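Local coordinates for protein coproheme decarboxylase (Thermus thermophilus, PDB 1VDH) that catalyses the hydrogen peroxide-dependent decarboxylation of iron-coproporphyrin III to heme b, the last step of coproporphyrin-dependent heme biosynthesis, and forms a homopentamer, at residues 7-12 against 115-120; 11-16 against 109-114; 104-109 against 194-199; 143-148 against 200-205. All blocks are in the same frame, centred on the assembly; numbering follows the deposited sequence.

Overall arrangement
From the N terminus, the chain enters contact 1 (7-12 with 115-120) and runs straight on into contact 2 (11-16 with 109-114). Both join strand 10-24 to strand 102-116. Contact 2 closes a loop of 92 residues, and the loop of contact 1 encloses it. Contact 3 (104-109 with 194-199) starts inside these loops and ends beyond them, so it crosses both. It ties strand 102-116 to the loop leading into strand 198-204. Contact 4 (143-148 with 200-205) opens after contacts 1 and 2 have closed, crosses contact 3, and pairs strands 141-152 and 198-204. W198 links contact 3 to contact 2 through E113 and to contact 4 through the backbone of M147.

Contact 1: residues 7-12 against 115-120; sequences EPTHTL and GSQEKP
H10 and S116 form an antiparallel hydrogen-bonded pair, with H10 N to S116 O and S116 N to H10 O both 3.0 Å, and T11 and G115 follow as a non-hydrogen-bonded pair. The H10 ring lies against P120. CG of P120 sits almost on the ring normal, 3.8 Å from the centroid of the H10 ring, and makes a CH-pi contact over one face. S116 O and E118 O lie at the edge of the same ring, E118 O being 2.9 Å from H10 NE2. Just before the strand, T9 OG1 donates to Q117 OE1 at 2.7 Å. The donor is tilted 30° from the carbonyl plane of the amide. The Q117 chain is bent at chi2 (-59°), which folds the amide back over T9, and Q117 NE2 comes within 3.4 Å of T9 CG2. A water donates to T9 OG1. R165 of helix 162-177 also bonds to Q117 OE1, and F219 of the second subunit packs on T9. Two donors thus grip one amide oxygen, which is likely to fix the rotation of Q117 at the end of this strand pair.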
loop_
_atom_site.group_PDB
_atom_site.type_symbol
_atom_site.label_atom_id
_atom_site.label_comp_id
_atom_site.label_asym_id
_atom_site.label_seq_id
_atom_site.Cartn_x
_atom_site.Cartn_y
_atom_site.Cartn_z
ATOM N N GLU A 7 14.937 -15.936 26.750
ATOM C CA GLU A 7 14.273 -17.144 27.212
ATOM C C GLU A 7 13.253 -17.460 26.125
ATOM O O GLU A 7 12.048 -17.298 26.323
ATOM C CB GLU A 7 13.561 -16.882 28.535
ATOM C CG GLU A 7 14.472 -16.447 29.668
ATOM C CD GLU A 7 13.694 -16.131 30.927
ATOM O OE1 GLU A 7 13.035 -15.072 30.967
ATOM O OE2 GLU A 7 13.725 -16.951 31.867
ATOM N N PRO A 8 13.731 -17.911 24.956
ATOM C CA PRO A 8 12.855 -18.238 23.831
ATOM C C PRO A 8 11.749 -19.236 24.129
ATOM O O PRO A 8 11.934 -20.203 24.867
ATOM C CB PRO A 8 13.831 -18.749 22.770
ATOM C CG PRO A 8 14.958 -19.316 23.583
ATOM C CD PRO A 8 15.128 -18.273 24.649
ATOM N N THR A 9 10.582 -18.958 23.564
ATOM C CA THR A 9 9.413 -19.802 23.723
ATOM C C THR A 9 9.679 -21.166 23.089
ATOM O O THR A 9 10.254 -21.247 21.998
ATOM C CB THR A 9 8.198 -19.152 23.026
ATOM O OG1 THR A 9 8.000 -17.834 23.554
ATOM C CG2 THR A 9 6.938 -19.986 23.229
ATOM N N HIS A 10 9.287 -22.231 23.790
ATOM C CA HIS A 10 9.457 -23.597 23.288
ATOM C C HIS A 10 8.330 -23.895 22.311
ATOM O O HIS A 10 7.188 -23.497 22.542
ATOM C CB HIS A 10 9.370 -24.618 24.431
ATOM C CG HIS A 10 10.305 -24.345 25.567
ATOM N ND1 HIS A 10 11.645 -24.657 25.521
ATOM C CD2 HIS A 10 10.087 -23.795 26.785
ATOM C CE1 HIS A 10 12.215 -24.311 26.663
ATOM N NE2 HIS A 10 11.291 -23.786 27.447
ATOM N N THR A 11 8.641 -24.613 21.237
ATOM C CA THR A 11 7.626 -24.961 20.249
ATOM C C THR A 11 7.744 -26.394 19.748
ATOM O O THR A 11 8.805 -27.015 19.826
ATOM C CB THR A 11 7.678 -24.040 18.994
ATOM O OG1 THR A 11 8.953 -24.161 18.353
ATOM C CG2 THR A 11 7.431 -22.587 19.361
ATOM N N LEU A 12 6.624 -26.896 19.240
ATOM C CA LEU A 12 6.523 -28.217 18.647
ATOM C C LEU A 12 5.844 -27.965 17.308
ATOM O O LEU A 12 4.788 -27.328 17.258
ATOM C CB LEU A 12 5.649 -29.148 19.496
ATOM C CG LEU A 12 6.191 -29.597 20.856
ATOM C CD1 LEU A 12 5.179 -30.525 21.522
ATOM C CD2 LEU A 12 7.524 -30.310 20.676
ATOM N N GLY A 115 2.932 -24.001 21.375
ATOM C CA GLY A 115 3.928 -23.328 22.184
ATOM C C GLY A 115 3.733 -23.353 23.685
ATOM O O GLY A 115 2.625 -23.549 24.190
ATOM N N SER A 116 4.839 -23.144 24.393
ATOM C CA SER A 116 4.864 -23.104 25.848
ATOM C C SER A 116 5.937 -22.099 26.239
ATOM O O SER A 116 7.072 -22.200 25.787
ATOM C CB SER A 116 5.209 -24.478 26.418
ATOM O OG SER A 116 5.171 -24.441 27.832
ATOM N N GLN A 117 5.574 -21.140 27.083
ATOM C CA GLN A 117 6.499 -20.092 27.506
ATOM C C GLN A 117 7.582 -20.522 28.491
ATOM O O GLN A 117 8.703 -20.007 28.438
ATOM C CB GLN A 117 5.722 -18.896 28.069
ATOM C CG GLN A 117 4.725 -18.281 27.083
ATOM C CD GLN A 117 5.382 -17.781 25.804
ATOM O OE1 GLN A 117 6.525 -17.321 25.814
ATOM N NE2 GLN A 117 4.660 -17.876 24.695
ATOM N N GLU A 118 7.252 -21.453 29.384
ATOM C CA GLU A 118 8.208 -21.929 30.383
ATOM C C GLU A 118 8.525 -23.425 30.297
ATOM O O GLU A 118 9.547 -23.808 29.735
ATOM C CB GLU A 118 7.731 -21.565 31.792
ATOM C CG GLU A 118 7.695 -20.066 32.061
ATOM C CD GLU A 118 7.292 -19.729 33.485
ATOM O OE1 GLU A 118 6.165 -20.085 33.890
ATOM O OE2 GLU A 118 8.102 -19.096 34.199
ATOM N N LYS A 119 7.666 -24.264 30.870
ATOM C CA LYS A 119 7.882 -25.711 30.853
ATOM C C LYS A 119 7.527 -26.341 29.507
ATOM O O LYS A 119 6.389 -26.244 29.053
ATOM C CB LYS A 119 7.081 -26.385 31.973
ATOM C CG LYS A 119 7.620 -26.121 33.375
ATOM C CD LYS A 119 8.999 -26.748 33.566
ATOM C CE LYS A 119 9.554 -26.486 34.962
ATOM N NZ LYS A 119 8.693 -27.055 36.039
ATOM N N PRO A 120 8.497 -27.021 28.870
ATOM C CA PRO A 120 8.311 -27.679 27.569
ATOM C C PRO A 120 7.112 -28.628 27.549
ATOM O O PRO A 120 6.822 -29.299 28.539
ATOM C CB PRO A 120 9.622 -28.445 27.389
ATOM C CG PRO A 120 10.611 -27.584 28.102
ATOM C CD PRO A 120 9.868 -27.235 29.366
HETATM O O HOH W 1 6.169 -16.096 22.200
#

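Contact 2: residues 11-16 against 109-114; sequences TLEGWH and YSVVEL
H16 carries CG beside its backbone N (chi1 -70°), while Y109 has CG anti to N (chi1 170°), and the two rings meet rim to rim. H16 ND1 and Y109 OH share a hydrogen bond of 2.8 Å, with ND1 in the plane of the phenol ring. V111 CG2 covers one face of the imidazole, 3.9 Å from the centroid of the H16 ring in a CH-pi contact. V111 CG1 packs on E13 CB at 3.7 Å. T11 CG2 touches the carboxylate carbon E113 CD at 3.7 Å. L12 and L114 form a hydrogen-bonded antiparallel pair. At a beta bulge V112 faces two residues: its O takes G14 N and its N bonds to W15 O at 2.8 Å, nearly along the C=O axis. This shifts the register by one before H16 pairs with V111. K211 of the second subunit makes salt bridges to E13 and E113, probably easing the repulsion between these acids. Helix 83-95 packs L86 on both H16 and Y109, and L79 of strand 74-80 touches W15 and V112.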
loop_
_atom_site.group_PDB
_atom_site.type_symbol
_atom_site.label_atom_id
_atom_site.label_comp_id
_atom_site.label_asym_id
_atom_site.label_seq_id
_atom_site.Cartn_x
_atom_site.Cartn_y
_atom_site.Cartn_z
ATOM N N THR A 11 8.641 -24.613 21.237
ATOM C CA THR A 11 7.626 -24.961 20.249
ATOM C C THR A 11 7.744 -26.394 19.748
ATOM O O THR A 11 8.805 -27.015 19.826
ATOM C CB THR A 11 7.678 -24.040 18.994
ATOM O OG1 THR A 11 8.953 -24.161 18.353
ATOM C CG2 THR A 11 7.431 -22.587 19.361
ATOM N N LEU A 12 6.624 -26.896 19.240
ATOM C CA LEU A 12 6.523 -28.217 18.647
ATOM C C LEU A 12 5.844 -27.965 17.308
ATOM O O LEU A 12 4.788 -27.328 17.258
ATOM C CB LEU A 12 5.649 -29.148 19.496
ATOM C CG LEU A 12 6.191 -29.597 20.856
ATOM C CD1 LEU A 12 5.179 -30.525 21.522
ATOM C CD2 LEU A 12 7.524 -30.310 20.676
ATOM N N GLU A 13 6.467 -28.417 16.226
ATOM C CA GLU A 13 5.907 -28.229 14.892
ATOM C C GLU A 13 5.165 -29.463 14.414
ATOM O O GLU A 13 5.603 -30.589 14.653
ATOM C CB GLU A 13 7.010 -27.882 13.886
ATOM C CG GLU A 13 7.518 -26.448 13.971
ATOM C CD GLU A 13 8.221 -26.142 15.279
ATOM O OE1 GLU A 13 9.142 -26.897 15.655
ATOM O OE2 GLU A 13 7.853 -25.145 15.929
ATOM N N GLY A 14 4.049 -29.235 13.727
ATOM C CA GLY A 14 3.253 -30.326 13.197
ATOM C C GLY A 14 3.149 -30.205 11.690
ATOM O O GLY A 14 4.142 -29.926 11.011
ATOM N N TRP A 15 1.946 -30.402 11.163
ATOM C CA TRP A 15 1.715 -30.308 9.725
ATOM C C TRP A 15 1.976 -28.908 9.180
ATOM O O TRP A 15 1.803 -27.910 9.885
ATOM C CB TRP A 15 0.269 -30.688 9.387
ATOM C CG TRP A 15 0.004 -32.159 9.230
ATOM C CD1 TRP A 15 0.927 -33.155 9.049
ATOM C CD2 TRP A 15 -1.280 -32.795 9.217
ATOM N NE1 TRP A 15 0.292 -34.371 8.917
ATOM C CE2 TRP A 15 -1.063 -34.177 9.019
ATOM C CE3 TRP A 15 -2.598 -32.330 9.355
ATOM C CZ2 TRP A 15 -2.113 -35.100 8.958
ATOM C CZ3 TRP A 15 -3.643 -33.248 9.293
ATOM C CH2 TRP A 15 -3.392 -34.618 9.097
ATOM N N HIS A 16 2.417 -28.853 7.927
ATOM C CA HIS A 16 2.660 -27.591 7.239
ATOM C C HIS A 16 1.299 -27.180 6.700
ATOM O O HIS A 16 0.475 -28.031 6.372
ATOM C CB HIS A 16 3.663 -27.775 6.105
ATOM C CG HIS A 16 5.054 -28.056 6.581
ATOM N ND1 HIS A 16 6.165 -27.453 6.032
ATOM C CD2 HIS A 16 5.510 -28.860 7.571
ATOM C CE1 HIS A 16 7.247 -27.877 6.661
ATOM N NE2 HIS A 16 6.877 -28.730 7.599
ATOM N N TYR A 109 1.760 -19.288 4.128
ATOM C CA TYR A 109 2.455 -20.547 4.351
ATOM C C TYR A 109 2.902 -20.559 5.808
ATOM O O TYR A 109 3.595 -19.646 6.263
ATOM C CB TYR A 109 3.657 -20.696 3.415
ATOM C CG TYR A 109 4.553 -21.862 3.778
ATOM C CD1 TYR A 109 5.934 -21.696 3.875
ATOM C CD2 TYR A 109 4.017 -23.126 4.052
ATOM C CE1 TYR A 109 6.762 -22.756 4.238
ATOM C CE2 TYR A 109 4.838 -24.192 4.419
ATOM C CZ TYR A 109 6.210 -23.998 4.509
ATOM O OH TYR A 109 7.037 -25.041 4.872
ATOM N N SER A 110 2.499 -21.599 6.533
ATOM C CA SER A 110 2.838 -21.711 7.939
ATOM C C SER A 110 2.935 -23.166 8.381
ATOM O O SER A 110 2.651 -24.076 7.602
ATOM C CB SER A 110 1.782 -20.981 8.773
ATOM O OG SER A 110 0.499 -21.553 8.568
ATOM N N VAL A 111 3.336 -23.375 9.635
ATOM C CA VAL A 111 3.471 -24.716 10.199
ATOM C C VAL A 111 2.743 -24.790 11.542
ATOM O O VAL A 111 2.981 -23.958 12.417
ATOM C CB VAL A 111 4.967 -25.088 10.417
ATOM C CG1 VAL A 111 5.084 -26.473 11.037
ATOM C CG2 VAL A 111 5.731 -25.050 9.094
ATOM N N VAL A 112 1.851 -25.771 11.694
ATOM C CA VAL A 112 1.103 -25.948 12.945
ATOM C C VAL A 112 2.089 -25.894 14.103
ATOM O O VAL A 112 3.087 -26.620 14.123
ATOM C CB VAL A 112 0.304 -27.278 12.958
ATOM C CG1 VAL A 112 -0.320 -27.517 14.334
ATOM C CG2 VAL A 112 -0.801 -27.221 11.906
ATOM N N GLU A 113 1.825 -24.990 15.041
ATOM C CA GLU A 113 2.713 -24.775 16.169
ATOM C C GLU A 113 2.038 -24.846 17.532
ATOM O O GLU A 113 0.965 -24.279 17.735
ATOM C CB GLU A 113 3.373 -23.401 16.006
ATOM C CG GLU A 113 4.398 -23.043 17.070
ATOM C CD GLU A 113 4.698 -21.561 17.085
ATOM O OE1 GLU A 113 5.507 -21.097 16.250
ATOM O OE2 GLU A 113 4.106 -20.853 17.926
ATOM N N LEU A 114 2.665 -25.575 18.449
ATOM C CA LEU A 114 2.173 -25.703 19.813
ATOM C C LEU A 114 3.269 -25.072 20.668
ATOM O O LEU A 114 4.417 -25.519 20.647
ATOM C CB LEU A 114 1.974 -27.177 20.188
ATOM C CG LEU A 114 1.070 -27.996 19.258
ATOM C CD1 LEU A 114 0.833 -29.370 19.863
ATOM C CD2 LEU A 114 -0.257 -27.284 19.046
#

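Contact 3: residues 104-109 against 194-199; sequences RSYSFY and DDWEWG
The loop leading into strand 198-204 folds over strand 102-116 of the barrel sheet here, and D194 and F108 carry most of the contact. D194 OD1 accepts the backbone N of Y109 at 2.8 Å through its anti lone pair. D194 OD2 uses its own anti lone pair for D195 N, at 2.7 Å. Two waters also donate to this carboxylate. One joins OD2 to S107 O, and the other lies between OD1 and S107 OG, which also bonds to H70 of the second subunit. Four partners thus hold the buried carboxylate in place. It lies nearly parallel to the F108 ring, their planes 11° apart, and D194 CB is over one face of that ring. F108 has CG anti to its backbone N (chi1 -158°), which sends the ring across to the loop. There F108 CE1 meets W196 CB at 3.9 Å, and F108 CE2 lies 3.6 Å from G199 CA. F108 CZ also approaches W198 O. With an alanine here, the gap left between D194, W196 and G199 would probably cost D194 CB and W196 CB their aromatic neighbour. The W196 ring runs close to N148, predicted to bind the iron-coproporphyrin. Opposite M147 the chain places two residues, E197 and W198, in a classic beta bulge where the loop becomes strand 198-204.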
loop_
_atom_site.group_PDB
_atom_site.type_symbol
_atom_site.label_atom_id
_atom_site.label_comp_id
_atom_site.label_asym_id
_atom_site.label_seq_id
_atom_site.Cartn_x
_atom_site.Cartn_y
_atom_site.Cartn_z
ATOM N N ARG A 104 -5.116 -15.278 -8.042
ATOM C CA ARG A 104 -4.650 -15.425 -6.660
ATOM C C ARG A 104 -4.736 -14.063 -5.984
ATOM O O ARG A 104 -4.192 -13.083 -6.487
ATOM C CB ARG A 104 -3.204 -15.930 -6.602
ATOM C CG ARG A 104 -2.964 -17.280 -7.252
ATOM C CD ARG A 104 -1.623 -17.880 -6.810
ATOM N NE ARG A 104 -1.673 -18.369 -5.431
ATOM C CZ ARG A 104 -0.787 -19.206 -4.895
ATOM N NH1 ARG A 104 0.238 -19.652 -5.614
ATOM N NH2 ARG A 104 -0.951 -19.641 -3.654
ATOM N N SER A 105 -5.423 -13.996 -4.849
ATOM C CA SER A 105 -5.568 -12.722 -4.152
ATOM C C SER A 105 -4.759 -12.622 -2.862
ATOM O O SER A 105 -4.352 -11.530 -2.469
ATOM C CB SER A 105 -7.045 -12.425 -3.880
ATOM O OG SER A 105 -7.619 -13.400 -3.032
ATOM N N TYR A 106 -4.552 -13.756 -2.199
ATOM C CA TYR A 106 -3.787 -13.799 -0.954
ATOM C C TYR A 106 -3.393 -15.246 -0.671
ATOM O O TYR A 106 -3.946 -16.177 -1.259
ATOM C CB TYR A 106 -4.627 -13.242 0.212
ATOM C CG TYR A 106 -3.833 -12.939 1.471
ATOM C CD1 TYR A 106 -2.887 -11.913 1.494
ATOM C CD2 TYR A 106 -4.023 -13.682 2.639
ATOM C CE1 TYR A 106 -2.148 -11.634 2.651
ATOM C CE2 TYR A 106 -3.291 -13.410 3.799
ATOM C CZ TYR A 106 -2.360 -12.387 3.795
ATOM O OH TYR A 106 -1.645 -12.110 4.939
ATOM N N SER A 107 -2.421 -15.428 0.215
ATOM C CA SER A 107 -1.960 -16.761 0.585
ATOM C C SER A 107 -1.154 -16.671 1.866
ATOM O O SER A 107 -0.763 -15.581 2.285
ATOM C CB SER A 107 -1.091 -17.374 -0.526
ATOM O OG SER A 107 0.199 -16.788 -0.557
ATOM N N PHE A 108 -0.913 -17.821 2.489
ATOM C CA PHE A 108 -0.141 -17.860 3.719
ATOM C C PHE A 108 0.455 -19.246 3.894
ATOM O O PHE A 108 -0.239 -20.254 3.747
ATOM C CB PHE A 108 -1.020 -17.518 4.927
ATOM C CG PHE A 108 -0.244 -17.023 6.123
ATOM C CD1 PHE A 108 0.339 -15.760 6.110
ATOM C CD2 PHE A 108 -0.103 -17.815 7.259
ATOM C CE1 PHE A 108 1.055 -15.290 7.214
ATOM C CE2 PHE A 108 0.609 -17.357 8.367
ATOM C CZ PHE A 108 1.191 -16.089 8.346
ATOM N N TYR A 109 1.760 -19.288 4.128
ATOM C CA TYR A 109 2.455 -20.547 4.351
ATOM C C TYR A 109 2.902 -20.559 5.808
ATOM O O TYR A 109 3.595 -19.646 6.263
ATOM C CB TYR A 109 3.657 -20.696 3.415
ATOM C CG TYR A 109 4.553 -21.862 3.778
ATOM C CD1 TYR A 109 5.934 -21.696 3.875
ATOM C CD2 TYR A 109 4.017 -23.126 4.052
ATOM C CE1 TYR A 109 6.762 -22.756 4.238
ATOM C CE2 TYR A 109 4.838 -24.192 4.419
ATOM C CZ TYR A 109 6.210 -23.998 4.509
ATOM O OH TYR A 109 7.037 -25.041 4.872
ATOM N N ASP A 194 6.713 -16.650 6.209
ATOM C CA ASP A 194 5.820 -15.733 5.519
ATOM C C ASP A 194 5.860 -14.347 6.173
ATOM O O ASP A 194 6.647 -14.112 7.085
ATOM C CB ASP A 194 4.392 -16.303 5.446
ATOM C CG ASP A 194 3.668 -15.916 4.157
ATOM O OD1 ASP A 194 2.957 -16.767 3.584
ATOM O OD2 ASP A 194 3.799 -14.760 3.708
ATOM N N ASP A 195 4.982 -13.455 5.731
ATOM C CA ASP A 195 4.966 -12.069 6.200
ATOM C C ASP A 195 4.552 -11.763 7.634
ATOM O O ASP A 195 4.830 -10.671 8.131
ATOM C CB ASP A 195 4.168 -11.207 5.219
ATOM C CG ASP A 195 4.755 -11.230 3.811
ATOM O OD1 ASP A 195 5.795 -11.892 3.594
ATOM O OD2 ASP A 195 4.170 -10.587 2.920
ATOM N N TRP A 196 3.895 -12.714 8.294
ATOM C CA TRP A 196 3.462 -12.537 9.682
ATOM C C TRP A 196 4.005 -13.704 10.511
ATOM O O TRP A 196 4.333 -14.755 9.966
ATOM C CB TRP A 196 1.933 -12.494 9.773
ATOM C CG TRP A 196 1.300 -11.363 8.995
ATOM C CD1 TRP A 196 1.077 -11.318 7.647
ATOM C CD2 TRP A 196 0.801 -10.127 9.524
ATOM N NE1 TRP A 196 0.473 -10.133 7.305
ATOM C CE2 TRP A 196 0.292 -9.382 8.437
ATOM C CE3 TRP A 196 0.734 -9.575 10.814
ATOM C CZ2 TRP A 196 -0.280 -8.109 8.597
ATOM C CZ3 TRP A 196 0.165 -8.307 10.976
ATOM C CH2 TRP A 196 -0.333 -7.590 9.871
ATOM N N GLU A 197 4.092 -13.512 11.822
ATOM C CA GLU A 197 4.626 -14.534 12.719
ATOM C C GLU A 197 3.729 -15.744 12.944
ATOM O O GLU A 197 4.223 -16.856 13.129
ATOM C CB GLU A 197 5.024 -13.893 14.045
ATOM C CG GLU A 197 6.190 -12.925 13.895
ATOM C CD GLU A 197 6.296 -11.925 15.029
ATOM O OE1 GLU A 197 7.190 -11.063 14.951
ATOM O OE2 GLU A 197 5.497 -11.989 15.988
ATOM N N TRP A 198 2.417 -15.531 12.928
ATOM C CA TRP A 198 1.472 -16.628 13.117
ATOM C C TRP A 198 0.273 -16.526 12.196
ATOM O O TRP A 198 -0.075 -15.450 11.717
ATOM C CB TRP A 198 0.933 -16.672 14.556
ATOM C CG TRP A 198 1.938 -17.079 15.589
ATOM C CD1 TRP A 198 2.291 -18.355 15.937
ATOM C CD2 TRP A 198 2.739 -16.206 16.390
ATOM N NE1 TRP A 198 3.272 -18.326 16.901
ATOM C CE2 TRP A 198 3.566 -17.020 17.197
ATOM C CE3 TRP A 198 2.842 -14.811 16.503
ATOM C CZ2 TRP A 198 4.489 -16.485 18.105
ATOM C CZ3 TRP A 198 3.761 -14.280 17.407
ATOM C CH2 TRP A 198 4.572 -15.118 18.195
ATOM N N GLY A 199 -0.329 -17.682 11.951
ATOM C CA GLY A 199 -1.542 -17.774 11.171
ATOM C C GLY A 199 -2.542 -18.349 12.162
ATOM O O GLY A 199 -2.182 -19.209 12.976
HETATM O O HOH W 2 1.383 -13.933 2.602
HETATM O O HOH W 3 2.443 -17.005 0.941
#

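Contact 4: residues 143-148 against 200-205; sequences CFYPMN and VDLFSE
The Y145 ring has V200 CB over one face, 3.7 Å from the centroid of the Y145 ring in a CH-pi contact, and L202 CD1 at its edge, 4.1 Å from Y145 CE2. F232 stacks with the same ring. Y145 CG stands between the backbone N and the carbonyl carbon (chi1 63°), which lays the ring alongside V200. V200 CG1 then reaches Y145 CZ at 3.5 Å. The F144 ring carries P146 N over one face, offset toward the rim, and stacks with H19. D201 OD1 is 3.7 Å from F144 CD2, and H19 holds that oxygen by a hydrogen bond. The two strands pair antiparallel in the barrel sheet of this chlorite dismutase-family fold. C143 with L202 and Y145 with V200 are hydrogen-bonded pairs, and L202 N to C143 O is 2.8 Å. F144 with D201 is the non-hydrogen-bonded pair between them. Y145 is the predicted active-site residue, and residues 145-148 belong to the predicted iron-coproporphyrin site. A serine in place of Y145 lacks the ring, which would probably leave a gap beside V200 and L202 and F232 without its stacking partner. M147 SD touches V200 CG2 at 4.1 Å, and C143 CB packs on L202 CB.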
loop_
_atom_site.group_PDB
_atom_site.type_symbol
_atom_site.label_atom_id
_atom_site.label_comp_id
_atom_site.label_asym_id
_atom_site.label_seq_id
_atom_site.Cartn_x
_atom_site.Cartn_y
_atom_site.Cartn_z
ATOM N N CYS A 143 -12.552 -18.788 10.022
ATOM C CA CYS A 143 -12.073 -17.425 10.202
ATOM C C CYS A 143 -10.557 -17.536 10.204
ATOM O O CYS A 143 -9.989 -18.269 11.019
ATOM C CB CYS A 143 -12.520 -16.825 11.537
ATOM S SG CYS A 143 -11.607 -15.296 12.004
ATOM N N PHE A 144 -9.911 -16.880 9.246
ATOM C CA PHE A 144 -8.456 -16.890 9.182
ATOM C C PHE A 144 -7.897 -15.485 9.277
ATOM O O PHE A 144 -8.396 -14.564 8.628
ATOM C CB PHE A 144 -7.930 -17.505 7.875
ATOM C CG PHE A 144 -6.452 -17.256 7.653
ATOM C CD1 PHE A 144 -6.021 -16.267 6.765
ATOM C CD2 PHE A 144 -5.500 -17.948 8.393
ATOM C CE1 PHE A 144 -4.667 -15.970 6.628
ATOM C CE2 PHE A 144 -4.140 -17.659 8.266
ATOM C CZ PHE A 144 -3.722 -16.666 7.382
ATOM N N TYR A 145 -6.820 -15.346 10.039
ATOM C CA TYR A 145 -6.133 -14.072 10.172
ATOM C C TYR A 145 -4.714 -14.300 10.654
ATOM O O TYR A 145 -4.452 -15.238 11.412
ATOM C CB TYR A 145 -6.861 -13.132 11.143
ATOM C CG TYR A 145 -6.939 -13.622 12.574
ATOM C CD1 TYR A 145 -5.998 -13.218 13.523
ATOM C CD2 TYR A 145 -7.980 -14.447 12.988
ATOM C CE1 TYR A 145 -6.098 -13.624 14.852
ATOM C CE2 TYR A 145 -8.088 -14.858 14.312
ATOM C CZ TYR A 145 -7.144 -14.442 15.236
ATOM O OH TYR A 145 -7.255 -14.851 16.542
ATOM N N PRO A 146 -3.757 -13.535 10.109
ATOM C CA PRO A 146 -2.360 -13.660 10.515
ATOM C C PRO A 146 -2.110 -12.609 11.604
ATOM O O PRO A 146 -2.899 -11.666 11.757
ATOM C CB PRO A 146 -1.612 -13.333 9.226
ATOM C CG PRO A 146 -2.451 -12.250 8.634
ATOM C CD PRO A 146 -3.875 -12.753 8.862
ATOM N N MET A 147 -1.029 -12.764 12.358
ATOM C CA MET A 147 -0.720 -11.803 13.411
ATOM C C MET A 147 0.732 -11.893 13.852
ATOM O O MET A 147 1.413 -12.883 13.579
ATOM C CB MET A 147 -1.635 -12.021 14.632
ATOM C CG MET A 147 -1.419 -13.342 15.377
ATOM S SD MET A 147 -2.497 -13.520 16.843
ATOM C CE MET A 147 -1.703 -12.411 17.993
ATOM N N ASN A 148 1.193 -10.822 14.496
ATOM C CA ASN A 148 2.538 -10.723 15.057
ATOM C C ASN A 148 2.368 -10.366 16.528
ATOM O O ASN A 148 1.285 -9.960 16.962
ATOM C CB ASN A 148 3.325 -9.547 14.457
ATOM C CG ASN A 148 3.544 -9.665 12.970
ATOM O OD1 ASN A 148 3.584 -8.657 12.266
ATOM N ND2 ASN A 148 3.714 -10.884 12.485
ATOM N N VAL A 200 -3.772 -17.844 12.156
ATOM C CA VAL A 200 -4.795 -18.345 13.068
ATOM C C VAL A 200 -6.054 -18.769 12.317
ATOM O O VAL A 200 -6.607 -17.994 11.541
ATOM C CB VAL A 200 -5.211 -17.283 14.118
ATOM C CG1 VAL A 200 -6.253 -17.870 15.074
ATOM C CG2 VAL A 200 -3.997 -16.791 14.906
ATOM N N ASP A 201 -6.484 -20.007 12.549
ATOM C CA ASP A 201 -7.697 -20.548 11.944
ATOM C C ASP A 201 -8.700 -20.869 13.037
ATOM O O ASP A 201 -8.396 -21.625 13.962
ATOM C CB ASP A 201 -7.413 -21.838 11.179
ATOM C CG ASP A 201 -6.677 -21.596 9.894
ATOM O OD1 ASP A 201 -7.318 -21.152 8.916
ATOM O OD2 ASP A 201 -5.459 -21.846 9.867
ATOM N N LEU A 202 -9.873 -20.255 12.954
ATOM C CA LEU A 202 -10.945 -20.513 13.911
ATOM C C LEU A 202 -12.047 -21.222 13.128
ATOM O O LEU A 202 -12.313 -20.875 11.979
ATOM C CB LEU A 202 -11.489 -19.200 14.496
ATOM C CG LEU A 202 -10.501 -18.240 15.181
ATOM C CD1 LEU A 202 -11.258 -17.033 15.745
ATOM C CD2 LEU A 202 -9.744 -18.957 16.291
ATOM N N PHE A 203 -12.657 -22.235 13.736
ATOM C CA PHE A 203 -13.725 -22.990 13.092
ATOM C C PHE A 203 -14.944 -22.988 14.003
ATOM O O PHE A 203 -14.821 -23.219 15.209
ATOM C CB PHE A 203 -13.278 -24.429 12.828
ATOM C CG PHE A 203 -12.050 -24.539 11.967
ATOM C CD1 PHE A 203 -12.130 -24.366 10.590
ATOM C CD2 PHE A 203 -10.816 -24.831 12.534
ATOM C CE1 PHE A 203 -10.994 -24.487 9.786
ATOM C CE2 PHE A 203 -9.673 -24.954 11.740
ATOM C CZ PHE A 203 -9.764 -24.782 10.364
ATOM N N SER A 204 -16.118 -22.747 13.426
ATOM C CA SER A 204 -17.357 -22.699 14.204
ATOM C C SER A 204 -18.561 -22.855 13.291
ATOM O O SER A 204 -18.463 -22.637 12.086
ATOM C CB SER A 204 -17.464 -21.349 14.931
ATOM O OG SER A 204 -18.596 -21.305 15.790
ATOM N N GLU A 205 -19.702 -23.217 13.874
ATOM C CA GLU A 205 -20.933 -23.377 13.102
ATOM C C GLU A 205 -21.659 -22.046 12.959
ATOM O O GLU A 205 -22.654 -21.950 12.244
ATOM C CB GLU A 205 -21.863 -24.399 13.768
ATOM C CG GLU A 205 -21.291 -25.809 13.854
ATOM C CD GLU A 205 -20.966 -26.417 12.492
ATOM O OE1 GLU A 205 -21.825 -26.372 11.581
ATOM O OE2 GLU A 205 -19.851 -26.957 12.337
#